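Local coordinates for protein 2-hydroxyhepta-2,4-diene-1,7-dioate isomerase (Mycobacterium abscessus, PDB 3RR6) that is of unknown function but, as a member of the fumarylacetoacetate hydrolase family, is probably a metal-binding isomerase or hydrolase, at residues Leu104-Pro109 with Phe171-Pro176; Pro110-Val115 with Arg153-Ala158; Arg127-Val132 with Met221-Gly226. One frame throughout, in Å; residues are numbered along the deposited sequence.

Contact 1: Leu104-Pro109 with Phe171-Pro176; sequences LPIQLP and FCPLGP
Ile-106 and Pro-109, on and just after the short strand 106-107, pack against Phe-171 and Pro-173 in the interior of the fumarylacetoacetate hydrolase fold. No hydrogen bond links 104-109 to 171-176; the join is apolar. The phenyl ring of Phe-171 carries most of it: CZ lies 3.5 Å from CD of Pro-109, with CE1 almost as near the same carbon. The two side chains come at each other from opposite directions. The peptide oxygen of Gln-107 approaches the ring at its edge, close to the ring plane, 3.7 Å from CE1 of Phe-171. One residue earlier, Ile-106 splits its two branches between different neighbours. CG2 lies opposite the backbone N (chi1 of the CG1 branch -63°) and touches CE1 of Phe-171 at 4.2 Å, whereas CG1 and CD1 both meet CG of Pro-173, CG1 at 3.9 Å. Ile-106 and Pro-173 cross at about a right angle. Val-150 of strand 141-152 lies against both Phe-171 and Pro-173, and His-168 meets the Phe-171 ring with its own. Through its backbone, Ile-106 pairs with Pro-259 and Val-261. The result is buried apolar packing between beta strands of the fumarylacetoacetate hydrolase fold, joining strand 106-107, at the edge of the sheet it shares with 254-261, to strand 172-179, which pairs with strand 141-152.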
ATOM      1  N   LEU A 104      11.255   0.937  -8.909  1.00 16.40           N
ATOM      2  CA  LEU A 104      10.984   0.269 -10.181  1.00 16.78           C
ATOM      3  C   LEU A 104       9.960   1.080 -10.969  1.00 16.30           C
ATOM      4  O   LEU A 104       9.086   1.713 -10.378  1.00 15.68           O
ATOM      5  CB  LEU A 104      10.457  -1.158  -9.977  1.00 17.47           C
ATOM      6  CG  LEU A 104      11.456  -2.255  -9.654  1.00 21.05           C
ATOM      7  CD1 LEU A 104      10.693  -3.533  -9.335  1.00 23.53           C
ATOM      8  CD2 LEU A 104      12.417  -2.479 -10.809  1.00 23.71           C
ATOM      9  N   PRO A 105      10.058   1.074 -12.303  1.00 16.20           N
ATOM     10  CA  PRO A 105       9.120   1.899 -13.055  1.00 15.81           C
ATOM     11  C   PRO A 105       7.698   1.344 -13.110  1.00 15.15           C
ATOM     12  O   PRO A 105       7.486   0.142 -13.267  1.00 14.99           O
ATOM     13  CB  PRO A 105       9.733   1.959 -14.462  1.00 16.95           C
ATOM     14  CG  PRO A 105      10.658   0.828 -14.543  1.00 18.51           C
ATOM     15  CD  PRO A 105      11.111   0.502 -13.156  1.00 16.98           C
ATOM     16  N   ILE A 106       6.741   2.245 -12.962  1.00 14.16           N
ATOM     17  CA  ILE A 106       5.372   1.999 -13.372  1.00 13.81           C
ATOM     18  C   ILE A 106       5.368   2.031 -14.896  1.00 14.25           C
ATOM     19  O   ILE A 106       5.734   3.047 -15.504  1.00 13.97           O
ATOM     20  CB  ILE A 106       4.418   3.065 -12.790  1.00 13.29           C
ATOM     21  CG1 ILE A 106       4.399   3.010 -11.262  1.00 13.74           C
ATOM     22  CG2 ILE A 106       3.005   2.882 -13.351  1.00 13.74           C
ATOM     23  CD1 ILE A 106       3.889   4.284 -10.646  1.00 13.53           C
ATOM     24  N   GLN A 107       4.992   0.916 -15.511  1.00 14.14           N
ATOM     25  CA  GLN A 107       5.010   0.777 -16.969  0.50 14.88           C
ATOM     26  C   GLN A 107       3.627   1.039 -17.535  1.00 15.02           C
ATOM     27  O   GLN A 107       2.694   0.249 -17.322  1.00 15.05           O
ATOM     28  CB  GLN A 107       5.477  -0.624 -17.375  0.50 15.29           C
ATOM     29  CG  GLN A 107       6.923  -0.938 -17.021  0.50 16.14           C
ATOM     30  CD  GLN A 107       7.932  -0.231 -17.909  0.50 17.98           C
ATOM     31  OE1 GLN A 107       7.575   0.434 -18.887  0.50 19.80           O
ATOM     32  NE2 GLN A 107       9.204  -0.365 -17.562  0.50 19.02           N
ATOM     33  N   LEU A 108       3.477   2.149 -18.256  1.00 14.90           N
ATOM     34  CA  LEU A 108       2.184   2.494 -18.820  1.00 15.39           C
ATOM     35  C   LEU A 108       1.889   1.600 -20.024  1.00 16.60           C
ATOM     36  O   LEU A 108       2.675   1.570 -20.973  1.00 17.15           O
ATOM     37  CB  LEU A 108       2.138   3.970 -19.213  1.00 15.62           C
ATOM     38  CG  LEU A 108       2.432   4.974 -18.093  1.00 15.43           C
ATOM     39  CD1 LEU A 108       2.237   6.394 -18.624  1.00 17.06           C
ATOM     40  CD2 LEU A 108       1.551   4.720 -16.864  1.00 16.27           C
ATOM     41  N   PRO A 109       0.768   0.865 -19.981  1.00 17.23           N
ATOM     42  CA  PRO A 109       0.414  -0.072 -21.045  1.00 18.66           C
ATOM     43  C   PRO A 109       0.121   0.615 -22.364  1.00 18.62           C
ATOM     44  O   PRO A 109      -0.470   1.685 -22.365  1.00 17.72           O
ATOM     45  CB  PRO A 109      -0.882  -0.714 -20.517  1.00 18.83           C
ATOM     46  CG  PRO A 109      -0.886  -0.492 -19.120  1.00 18.95           C
ATOM     47  CD  PRO A 109      -0.201   0.791 -18.873  1.00 17.37           C
ATOM     48  N   PHE A 171       1.052  -1.896 -11.582  1.00 10.32           N
ATOM     49  CA  PHE A 171       0.067  -0.927 -11.073  1.00 10.36           C
ATOM     50  C   PHE A 171      -0.175  -0.965  -9.553  1.00 10.66           C
ATOM     51  O   PHE A 171      -1.084  -0.300  -9.070  1.00 10.97           O
ATOM     52  CB  PHE A 171      -1.260  -1.038 -11.841  1.00 10.70           C
ATOM     53  CG  PHE A 171      -1.280  -0.296 -13.163  1.00 10.70           C
ATOM     54  CD1 PHE A 171      -0.117  -0.012 -13.880  1.00 11.91           C
ATOM     55  CD2 PHE A 171      -2.492   0.118 -13.686  1.00 11.23           C
ATOM     56  CE1 PHE A 171      -0.177   0.674 -15.084  1.00 13.31           C
ATOM     57  CE2 PHE A 171      -2.552   0.803 -14.886  1.00 11.61           C
ATOM     58  CZ  PHE A 171      -1.400   1.076 -15.585  1.00 12.71           C
ATOM     59  N   CYS A 172       0.647  -1.701  -8.805  1.00 10.73           N
ATOM     60  CA  CYS A 172       0.605  -1.635  -7.333  1.00 10.63           C
ATOM     61  C   CYS A 172       1.979  -1.442  -6.688  1.00 10.76           C
ATOM     62  O   CYS A 172       2.485  -2.338  -6.001  1.00 10.70           O
ATOM     63  CB  CYS A 172      -0.089  -2.873  -6.752  1.00 10.84           C
ATOM     64  SG  CYS A 172      -0.673  -2.585  -5.048  1.00 14.05           S
ATOM     65  N   PRO A 173       2.573  -0.245  -6.857  1.00 10.79           N
ATOM     66  CA  PRO A 173       3.709   0.084  -6.002  1.00 11.11           C
ATOM     67  C   PRO A 173       3.378  -0.124  -4.529  1.00 10.66           C
ATOM     68  O   PRO A 173       2.297   0.269  -4.069  1.00 11.05           O
ATOM     69  CB  PRO A 173       3.957   1.567  -6.301  1.00 11.13           C
ATOM     70  CG  PRO A 173       3.439   1.750  -7.703  1.00 11.85           C
ATOM     71  CD  PRO A 173       2.281   0.821  -7.835  1.00 11.25           C
ATOM     72  N   LEU A 174       4.321  -0.737  -3.817  1.00 11.17           N
ATOM     73  CA  LEU A 174       4.171  -1.052  -2.407  0.50 10.67           C
ATOM     74  C   LEU A 174       5.522  -0.893  -1.710  1.00 11.32           C
ATOM     75  O   LEU A 174       6.534  -1.400  -2.196  1.00 11.38           O
ATOM     76  CB  LEU A 174       3.669  -2.489  -2.272  0.50 10.73           C
ATOM     77  CG  LEU A 174       3.090  -2.915  -0.929  0.50  8.76           C
ATOM     78  CD1 LEU A 174       1.750  -2.234  -0.659  0.50  8.13           C
ATOM     79  CD2 LEU A 174       2.937  -4.442  -0.897  0.50  8.71           C
ATOM     80  N   GLY A 175       5.538  -0.216  -0.569  1.00 11.59           N
ATOM     81  CA  GLY A 175       6.781  -0.007   0.169  1.00 12.16           C
ATOM     82  C   GLY A 175       6.806   1.317   0.898  1.00 12.63           C
ATOM     83  O   GLY A 175       5.789   1.996   0.964  1.00 13.09           O
ATOM     84  N   PRO A 176       7.974   1.711   1.432  1.00 12.89           N
ATOM     85  CA  PRO A 176       9.290   1.050   1.327  1.00 13.34           C
ATOM     86  C   PRO A 176       9.517  -0.086   2.327  1.00 13.22           C
ATOM     87  O   PRO A 176      10.443  -0.884   2.162  1.00 13.94           O
ATOM     88  CB  PRO A 176      10.261   2.192   1.618  1.00 13.88           C
ATOM     89  CG  PRO A 176       9.509   3.062   2.539  1.00 13.88           C
ATOM     90  CD  PRO A 176       8.094   3.040   2.056  1.00 13.74           C
TER

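Contact 2: Pro110-Val115 with Arg153-Ala158; sequences PSATEV and RDHQRA. With EDO (1,2-ethanediol), chain E.
Asp-154 and His-155, in the first turn of helix 153-159, hold the loop 110-115 that leads into strand 115-125, and the docking is mostly polar. The Asp-154 carboxylate takes two successive peptide N-H groups, one on each oxygen: Thr-113 N to OD2 at 2.9 Å, nearly straight at 169°, and Glu-114 N to OD1 at 3.1 Å. Both donors sit out of the carboxylate plane. In Asp-154, chi1 of 49° puts CG between the backbone N and the carbonyl carbon, turning the group toward the loop. His-155 donates from NE2 to Ser-111 O at 2.9 Å; the oxygen lies in the imidazole plane, although the nitrogen stands well above the plane of that carbonyl. ND1 is bonded to His-168, so the ring is held at both nitrogens and its rotation is fixed. At the start of the helix, Arg-153 N donates to Glu-114 O at 2.8 Å. The Glu-114 side chain, fully extended, carries OE2 to Arg-157 in a salt bridge: NH1 at 3.1 Å and NH2 at 3.3 Å both grip this one oxygen, from the same face of the carboxylate and near the guanidinium plane. One guanidinium face lies over Arg-153 O and Asp-154 CA of the helix. At the far end, Ser-111 OG and O1 of an ethanediol, probably from the crystallisation liquor, share a hydrogen bond of 2.7 Å, and Arg-164 also binds the diol. The two loop N-H groups, with the nearby start of the helix, would probably stabilise negative charge on Asp-154, while the Glu-114 to Arg-157 salt bridge adds a charged link between loop and helix.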
ATOM      1  N   PRO A 110       0.505  -0.003 -23.494  1.00 19.97           N
ATOM      2  CA  PRO A 110       0.168   0.616 -24.772  1.00 20.59           C
ATOM      3  C   PRO A 110      -1.337   0.762 -25.007  1.00 20.36           C
ATOM      4  O   PRO A 110      -1.744   1.627 -25.781  1.00 21.52           O
ATOM      5  CB  PRO A 110       0.789  -0.323 -25.821  1.00 21.35           C
ATOM      6  CG  PRO A 110       1.261  -1.498 -25.116  1.00 21.44           C
ATOM      7  CD  PRO A 110       1.247  -1.266 -23.644  1.00 20.62           C
ATOM      8  N   SER A 111      -2.143  -0.058 -24.338  1.00 19.26           N
ATOM      9  CA  SER A 111      -3.592   0.017 -24.472  1.00 19.03           C
ATOM     10  C   SER A 111      -4.250   1.067 -23.569  1.00 18.40           C
ATOM     11  O   SER A 111      -5.455   1.294 -23.684  1.00 18.26           O
ATOM     12  CB  SER A 111      -4.223  -1.346 -24.194  1.00 18.96           C
ATOM     13  OG  SER A 111      -4.029  -1.748 -22.849  1.00 18.46           O
ATOM     14  N   ALA A 112      -3.471   1.692 -22.683  1.00 18.28           N
ATOM     15  CA  ALA A 112      -4.005   2.677 -21.733  1.00 18.46           C
ATOM     16  C   ALA A 112      -3.634   4.091 -22.138  1.00 19.03           C
ATOM     17  O   ALA A 112      -2.456   4.389 -22.345  1.00 19.86           O
ATOM     18  CB  ALA A 112      -3.488   2.400 -20.326  1.00 18.07           C
ATOM     19  N   THR A 113      -4.639   4.956 -22.228  1.00 19.30           N
ATOM     20  CA  THR A 113      -4.448   6.352 -22.615  1.00 19.88           C
ATOM     21  C   THR A 113      -4.485   7.354 -21.456  1.00 19.31           C
ATOM     22  O   THR A 113      -4.014   8.484 -21.612  1.00 19.94           O
ATOM     23  CB  THR A 113      -5.511   6.795 -23.651  1.00 20.28           C
ATOM     24  OG1 THR A 113      -6.803   6.852 -23.036  1.00 21.70           O
ATOM     25  CG2 THR A 113      -5.539   5.837 -24.843  1.00 22.67           C
ATOM     26  N   GLU A 114      -5.046   6.968 -20.309  1.00 17.63           N
ATOM     27  CA  GLU A 114      -5.200   7.884 -19.179  1.00 17.61           C
ATOM     28  C   GLU A 114      -4.972   7.137 -17.869  1.00 15.96           C
ATOM     29  O   GLU A 114      -5.871   6.438 -17.395  1.00 17.30           O
ATOM     30  CB  GLU A 114      -6.607   8.484 -19.174  1.00 18.65           C
ATOM     31  CG  GLU A 114      -6.820   9.540 -18.113  1.00 21.61           C
ATOM     32  CD  GLU A 114      -8.206  10.167 -18.148  1.00 26.48           C
ATOM     33  OE1 GLU A 114      -8.484  11.008 -17.261  1.00 30.21           O
ATOM     34  OE2 GLU A 114      -9.019   9.828 -19.041  1.00 28.73           O
ATOM     35  N   VAL A 115      -3.781   7.288 -17.296  1.00 13.56           N
ATOM     36  CA  VAL A 115      -3.400   6.532 -16.100  1.00 12.63           C
ATOM     37  C   VAL A 115      -3.209   7.498 -14.934  1.00 12.57           C
ATOM     38  O   VAL A 115      -2.525   8.510 -15.076  1.00 12.44           O
ATOM     39  CB  VAL A 115      -2.114   5.722 -16.338  1.00 12.03           C
ATOM     40  CG1 VAL A 115      -1.698   4.974 -15.056  1.00 12.63           C
ATOM     41  CG2 VAL A 115      -2.325   4.716 -17.480  1.00 13.39           C
ATOM     42  N   ARG A 153      -7.885   4.972 -16.183  1.00 13.71           N
ATOM     43  CA  ARG A 153      -9.249   5.506 -16.147  1.00 14.95           C
ATOM     44  C   ARG A 153     -10.029   5.172 -17.421  1.00 15.06           C
ATOM     45  O   ARG A 153     -11.241   4.957 -17.371  1.00 15.91           O
ATOM     46  CB  ARG A 153      -9.236   7.030 -15.929  1.00 15.92           C
ATOM     47  CG  ARG A 153      -8.439   7.544 -14.736  1.00 18.93           C
ATOM     48  CD  ARG A 153      -8.836   6.938 -13.393  1.00 22.87           C
ATOM     49  NE  ARG A 153     -10.213   7.245 -12.997  1.00 26.71           N
ATOM     50  CZ  ARG A 153     -10.583   8.220 -12.163  1.00 29.17           C
ATOM     51  NH1 ARG A 153      -9.690   9.035 -11.609  1.00 30.22           N
ATOM     52  NH2 ARG A 153     -11.874   8.387 -11.881  1.00 30.32           N
ATOM     53  N   ASP A 154      -9.347   5.138 -18.564  1.00 15.15           N
ATOM     54  CA  ASP A 154     -10.011   4.788 -19.819  1.00 15.71           C
ATOM     55  C   ASP A 154     -10.532   3.355 -19.796  1.00 15.29           C
ATOM     56  O   ASP A 154     -11.576   3.052 -20.369  1.00 16.09           O
ATOM     57  CB  ASP A 154      -9.128   5.047 -21.054  1.00 16.10           C
ATOM     58  CG  ASP A 154      -7.727   4.470 -20.942  1.00 17.09           C
ATOM     59  OD1 ASP A 154      -7.063   4.665 -19.901  1.00 17.75           O
ATOM     60  OD2 ASP A 154      -7.266   3.860 -21.938  1.00 19.14           O
ATOM     61  N   HIS A 155      -9.824   2.472 -19.103  1.00 14.54           N
ATOM     62  CA  HIS A 155     -10.280   1.092 -18.988  1.00 14.38           C
ATOM     63  C   HIS A 155     -11.469   0.957 -18.050  1.00 15.12           C
ATOM     64  O   HIS A 155     -12.343   0.132 -18.297  1.00 15.82           O
ATOM     65  CB  HIS A 155      -9.133   0.177 -18.560  1.00 14.00           C
ATOM     66  CG  HIS A 155      -8.043   0.100 -19.575  1.00 13.12           C
ATOM     67  ND1 HIS A 155      -6.863  -0.580 -19.356  1.00 12.78           N
ATOM     68  CD2 HIS A 155      -7.952   0.632 -20.818  1.00 14.12           C
ATOM     69  CE1 HIS A 155      -6.088  -0.455 -20.420  1.00 13.30           C
ATOM     70  NE2 HIS A 155      -6.731   0.268 -21.327  1.00 13.91           N
ATOM     71  N   GLN A 156     -11.513   1.771 -17.000  1.00 15.65           N
ATOM     72  CA  GLN A 156     -12.673   1.805 -16.101  1.00 16.74           C
ATOM     73  C   GLN A 156     -13.926   2.209 -16.889  1.00 18.18           C
ATOM     74  O   GLN A 156     -14.992   1.614 -16.730  1.00 19.06           O
ATOM     75  CB  GLN A 156     -12.447   2.778 -14.936  1.00 17.22           C
ATOM     76  CG  GLN A 156     -11.316   2.386 -13.989  1.00 17.78           C
ATOM     77  CD  GLN A 156     -11.151   3.310 -12.784  1.00 22.43           C
ATOM     78  OE1 GLN A 156     -10.267   4.154 -12.765  1.00 26.72           O
ATOM     79  NE2 GLN A 156     -11.999   3.138 -11.772  1.00 27.58           N
ATOM     80  N   ARG A 157     -13.795   3.221 -17.744  1.00 18.82           N
ATOM     81  CA  ARG A 157     -14.922   3.678 -18.559  1.00 20.12           C
ATOM     82  C   ARG A 157     -15.385   2.609 -19.550  1.00 20.36           C
ATOM     83  O   ARG A 157     -16.590   2.419 -19.736  1.00 21.69           O
ATOM     84  CB  ARG A 157     -14.579   4.974 -19.293  1.00 20.89           C
ATOM     85  CG  ARG A 157     -14.437   6.181 -18.381  1.00 23.24           C
ATOM     86  CD  ARG A 157     -14.452   7.472 -19.189  1.00 26.15           C
ATOM     87  NE  ARG A 157     -13.329   7.549 -20.124  1.00 28.31           N
ATOM     88  CZ  ARG A 157     -12.123   8.048 -19.842  1.00 28.86           C
ATOM     89  NH1 ARG A 157     -11.842   8.529 -18.638  1.00 29.56           N
ATOM     90  NH2 ARG A 157     -11.182   8.063 -20.779  1.00 31.01           N
ATOM     91  N   ALA A 158     -14.438   1.905 -20.171  1.00 19.19           N
ATOM     92  CA  ALA A 158     -14.755   0.894 -21.173  1.00 19.56           C
ATOM     93  C   ALA A 158     -15.411  -0.350 -20.570  1.00 19.17           C
ATOM     94  O   ALA A 158     -16.338  -0.914 -21.163  1.00 20.55           O
ATOM     95  CB  ALA A 158     -13.498   0.500 -21.937  1.00 19.33           C
TER
HETATM   96  C1  EDO E 265      -5.318  -5.002 -22.320  1.00 21.63           C
HETATM   97  O1  EDO E 265      -5.664  -3.705 -21.835  1.00 17.04           O
HETATM   98  C2  EDO E 265      -6.126  -5.301 -23.565  1.00 24.70           C
HETATM   99  O2  EDO E 265      -5.703  -4.437 -24.637  1.00 26.73           O

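Contact 3: Arg127-Val132 with Met221-Gly226; sequences RPCKDV and MTLLPG. With EDO (1,2-ethanediol), chain I.
Cys-129 and Leu-223 form a single antiparallel bridge, a hydrogen-bonded pair between two segments of the chain whose touching parts point 172° apart. Cys-129 N donates to Leu-223 O at 3.0 Å, and Leu-223 N returns the bond to Cys-129 O at 2.9 Å, almost straight. Each carbonyl also receives a CA-H contact from the residue before the donor: Pro-128 CA lies 3.3 Å from Leu-223 O, and Thr-222 CA 3.5 Å from Cys-129 O. Beyond the bridge the side chains take over. On one side the rings of Pro-128 and Pro-225 meet at a slant, CD of Pro-128 resting 3.6 Å from CG of Pro-225. On the other, Lys-130 starts with CG opposite its backbone N, then bends at chi2 (74°), which lays CD across Thr-222 at about a right angle, 3.6 Å from OG1; the aliphatic part of the lysine does the touching. At the bridge itself, SG of Cys-129 rests 3.9 Å from CB of Leu-223, whose side chain also packs on Val-217 and Ser-218 of helix 210-220. An ethanediol, probably from the crystallisation liquor, is modelled beside Lys-130, but its placement there is doubtful. This is an isolated beta bridge at the surface, tying the loop after strand 115-125 to the connection between helix 210-220 and strand 228-230.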
ATOM      1  N   ARG A 127      -2.076 -12.516  10.344  1.00 15.39           N
ATOM      2  CA  ARG A 127      -2.626 -13.791  10.795  0.50 16.07           C
ATOM      3  C   ARG A 127      -3.713 -14.239   9.831  1.00 15.74           C
ATOM      4  O   ARG A 127      -4.393 -13.402   9.246  1.00 14.89           O
ATOM      5  CB  ARG A 127      -3.249 -13.638  12.181  0.50 16.89           C
ATOM      6  CG  ARG A 127      -2.302 -13.175  13.257  0.50 20.04           C
ATOM      7  CD  ARG A 127      -2.972 -13.230  14.611  0.50 23.80           C
ATOM      8  NE  ARG A 127      -2.025 -13.010  15.695  0.50 27.12           N
ATOM      9  CZ  ARG A 127      -2.321 -13.162  16.982  0.50 29.61           C
ATOM     10  NH1 ARG A 127      -3.547 -13.527  17.345  0.50 30.59           N
ATOM     11  NH2 ARG A 127      -1.397 -12.944  17.907  0.50 31.28           N
ATOM     12  N   PRO A 128      -3.888 -15.564   9.662  1.00 15.66           N
ATOM     13  CA  PRO A 128      -5.052 -16.005   8.909  1.00 15.59           C
ATOM     14  C   PRO A 128      -6.317 -15.666   9.687  1.00 15.65           C
ATOM     15  O   PRO A 128      -6.386 -15.912  10.894  1.00 16.44           O
ATOM     16  CB  PRO A 128      -4.859 -17.523   8.791  1.00 16.18           C
ATOM     17  CG  PRO A 128      -3.919 -17.885   9.804  1.00 17.75           C
ATOM     18  CD  PRO A 128      -3.126 -16.693  10.218  1.00 16.47           C
ATOM     19  N   CYS A 129      -7.304 -15.078   9.016  1.00 14.96           N
ATOM     20  CA  CYS A 129      -8.475 -14.584   9.724  1.00 14.91           C
ATOM     21  C   CYS A 129      -9.699 -14.440   8.839  1.00 14.44           C
ATOM     22  O   CYS A 129      -9.594 -14.349   7.626  1.00 14.34           O
ATOM     23  CB  CYS A 129      -8.170 -13.255  10.435  1.00 15.03           C
ATOM     24  SG  CYS A 129      -7.639 -11.893   9.374  1.00 15.70           S
ATOM     25  N   LYS A 130     -10.859 -14.457   9.488  1.00 14.25           N
ATOM     26  CA  LYS A 130     -12.171 -14.410   8.850  1.00 14.41           C
ATOM     27  C   LYS A 130     -13.166 -13.889   9.887  1.00 14.56           C
ATOM     28  O   LYS A 130     -13.059 -14.221  11.072  1.00 15.06           O
ATOM     29  CB  LYS A 130     -12.576 -15.807   8.387  1.00 14.67           C
ATOM     30  CG  LYS A 130     -13.914 -15.900   7.657  1.00 15.72           C
ATOM     31  CD  LYS A 130     -13.833 -15.346   6.248  1.00 16.03           C
ATOM     32  CE  LYS A 130     -15.212 -15.219   5.627  1.00 18.14           C
ATOM     33  NZ  LYS A 130     -15.848 -16.531   5.397  1.00 19.22           N
ATOM     34  N   ASP A 131     -14.131 -13.082   9.454  1.00 14.28           N
ATOM     35  CA  ASP A 131     -15.175 -12.565  10.357  1.00 15.03           C
ATOM     36  C   ASP A 131     -14.587 -11.845  11.570  1.00 14.57           C
ATOM     37  O   ASP A 131     -15.025 -12.057  12.722  1.00 15.70           O
ATOM     38  CB  ASP A 131     -16.107 -13.697  10.822  1.00 15.93           C
ATOM     39  CG  ASP A 131     -16.858 -14.343   9.689  1.00 18.25           C
ATOM     40  OD1 ASP A 131     -17.234 -13.635   8.738  1.00 21.26           O
ATOM     41  OD2 ASP A 131     -17.099 -15.573   9.762  1.00 22.74           O
ATOM     42  N   VAL A 132     -13.602 -10.991  11.319  1.00 13.64           N
ATOM     43  CA  VAL A 132     -12.935 -10.242  12.383  1.00 13.39           C
ATOM     44  C   VAL A 132     -13.775  -9.022  12.741  1.00 13.56           C
ATOM     45  O   VAL A 132     -14.070  -8.207  11.875  1.00 14.01           O
ATOM     46  CB  VAL A 132     -11.533  -9.767  11.929  1.00 13.18           C
ATOM     47  CG1 VAL A 132     -10.811  -9.018  13.052  1.00 13.77           C
ATOM     48  CG2 VAL A 132     -10.681 -10.939  11.458  1.00 13.50           C
ATOM     49  N   MET A 221     -14.204 -12.451   2.725  1.00 11.20           N
ATOM     50  CA  MET A 221     -13.173 -13.406   2.309  1.00 11.38           C
ATOM     51  C   MET A 221     -12.159 -13.643   3.413  1.00 11.20           C
ATOM     52  O   MET A 221     -11.807 -12.724   4.167  1.00 11.41           O
ATOM     53  CB  MET A 221     -12.453 -12.909   1.050  1.00 11.30           C
ATOM     54  CG  MET A 221     -11.788 -11.555   1.189  1.00 12.03           C
ATOM     55  SD  MET A 221     -11.216 -10.897  -0.399  1.00 13.75           S
ATOM     56  CE  MET A 221     -12.780 -10.401  -1.138  1.00 15.58           C
ATOM     57  N   THR A 222     -11.677 -14.876   3.488  1.00 11.27           N
ATOM     58  CA  THR A 222     -10.549 -15.202   4.348  1.00 12.03           C
ATOM     59  C   THR A 222      -9.324 -14.384   3.929  1.00 11.78           C
ATOM     60  O   THR A 222      -9.024 -14.233   2.738  1.00 11.88           O
ATOM     61  CB  THR A 222     -10.229 -16.698   4.287  1.00 12.30           C
ATOM     62  OG1 THR A 222     -11.288 -17.441   4.902  1.00 12.89           O
ATOM     63  CG2 THR A 222      -8.920 -17.014   5.008  1.00 13.36           C
ATOM     64  N   LEU A 223      -8.630 -13.840   4.929  1.00 12.45           N
ATOM     65  CA  LEU A 223      -7.391 -13.101   4.719  1.00 12.61           C
ATOM     66  C   LEU A 223      -6.231 -13.954   5.229  1.00 13.02           C
ATOM     67  O   LEU A 223      -6.353 -14.653   6.239  1.00 14.24           O
ATOM     68  CB  LEU A 223      -7.433 -11.767   5.448  1.00 13.09           C
ATOM     69  CG  LEU A 223      -8.469 -10.770   4.909  1.00 12.89           C
ATOM     70  CD1 LEU A 223      -8.633  -9.586   5.850  1.00 14.77           C
ATOM     71  CD2 LEU A 223      -8.076 -10.309   3.503  1.00 16.44           C
ATOM     72  N   LEU A 224      -5.123 -13.919   4.503  1.00 13.04           N
ATOM     73  CA  LEU A 224      -3.942 -14.722   4.828  1.00 13.89           C
ATOM     74  C   LEU A 224      -2.796 -13.795   5.245  1.00 13.40           C
ATOM     75  O   LEU A 224      -2.758 -12.643   4.828  1.00 12.90           O
ATOM     76  CB  LEU A 224      -3.542 -15.548   3.608  1.00 14.67           C
ATOM     77  CG  LEU A 224      -4.636 -16.499   3.105  1.00 17.92           C
ATOM     78  CD1 LEU A 224      -4.243 -17.149   1.781  1.00 22.26           C
ATOM     79  CD2 LEU A 224      -4.979 -17.544   4.172  1.00 20.83           C
ATOM     80  N   PRO A 225      -1.856 -14.296   6.063  1.00 13.59           N
ATOM     81  CA  PRO A 225      -0.697 -13.474   6.396  1.00 13.48           C
ATOM     82  C   PRO A 225       0.013 -13.012   5.143  1.00 13.03           C
ATOM     83  O   PRO A 225       0.291 -13.815   4.240  1.00 13.82           O
ATOM     84  CB  PRO A 225       0.188 -14.421   7.216  1.00 14.10           C
ATOM     85  CG  PRO A 225      -0.752 -15.407   7.775  1.00 15.50           C
ATOM     86  CD  PRO A 225      -1.794 -15.611   6.716  1.00 14.26           C
ATOM     87  N   GLY A 226       0.283 -11.715   5.091  1.00 12.06           N
ATOM     88  CA  GLY A 226       0.890 -11.087   3.942  1.00 12.05           C
ATOM     89  C   GLY A 226      -0.080 -10.384   3.014  1.00 11.78           C
ATOM     90  O   GLY A 226       0.340  -9.568   2.200  1.00 12.02           O
TER
HETATM   91  C1  EDO I 269     -10.262 -15.095  12.857  1.00 31.46           C
HETATM   92  O1  EDO I 269     -10.838 -16.067  11.971  1.00 35.50           O
HETATM   93  C2  EDO I 269     -11.156 -13.880  13.070  1.00 31.52           C
HETATM   94  O2  EDO I 269     -12.429 -14.184  13.688  1.00 30.10           O

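Overall arrangement
Contacts 1 and 2 are neighbours, with centres 16 Å apart: 104-109 runs straight into 110-115, and CG1 of Val-115 touches both Leu-108 CD2 (3.7 Å) and Phe-171 CZ (3.9 Å). Arg-262 also spans them, bonding to Pro-109 O and Ala-112 O. Both segments of contact 2 fall between those of contact 1 along the chain. Contact 3 lies across the chain's centre from contact 1, 25 Å between their centres, and its segments alternate with those of both others. Contacts 2 and 3, the most distant pair at 32 Å, involve the loops at either end of strand 115-125. All six segments fall in the fumarylacetoacetate hydrolase family region, contact 1 buried, contact 2 partly buried and contact 3 at the surface.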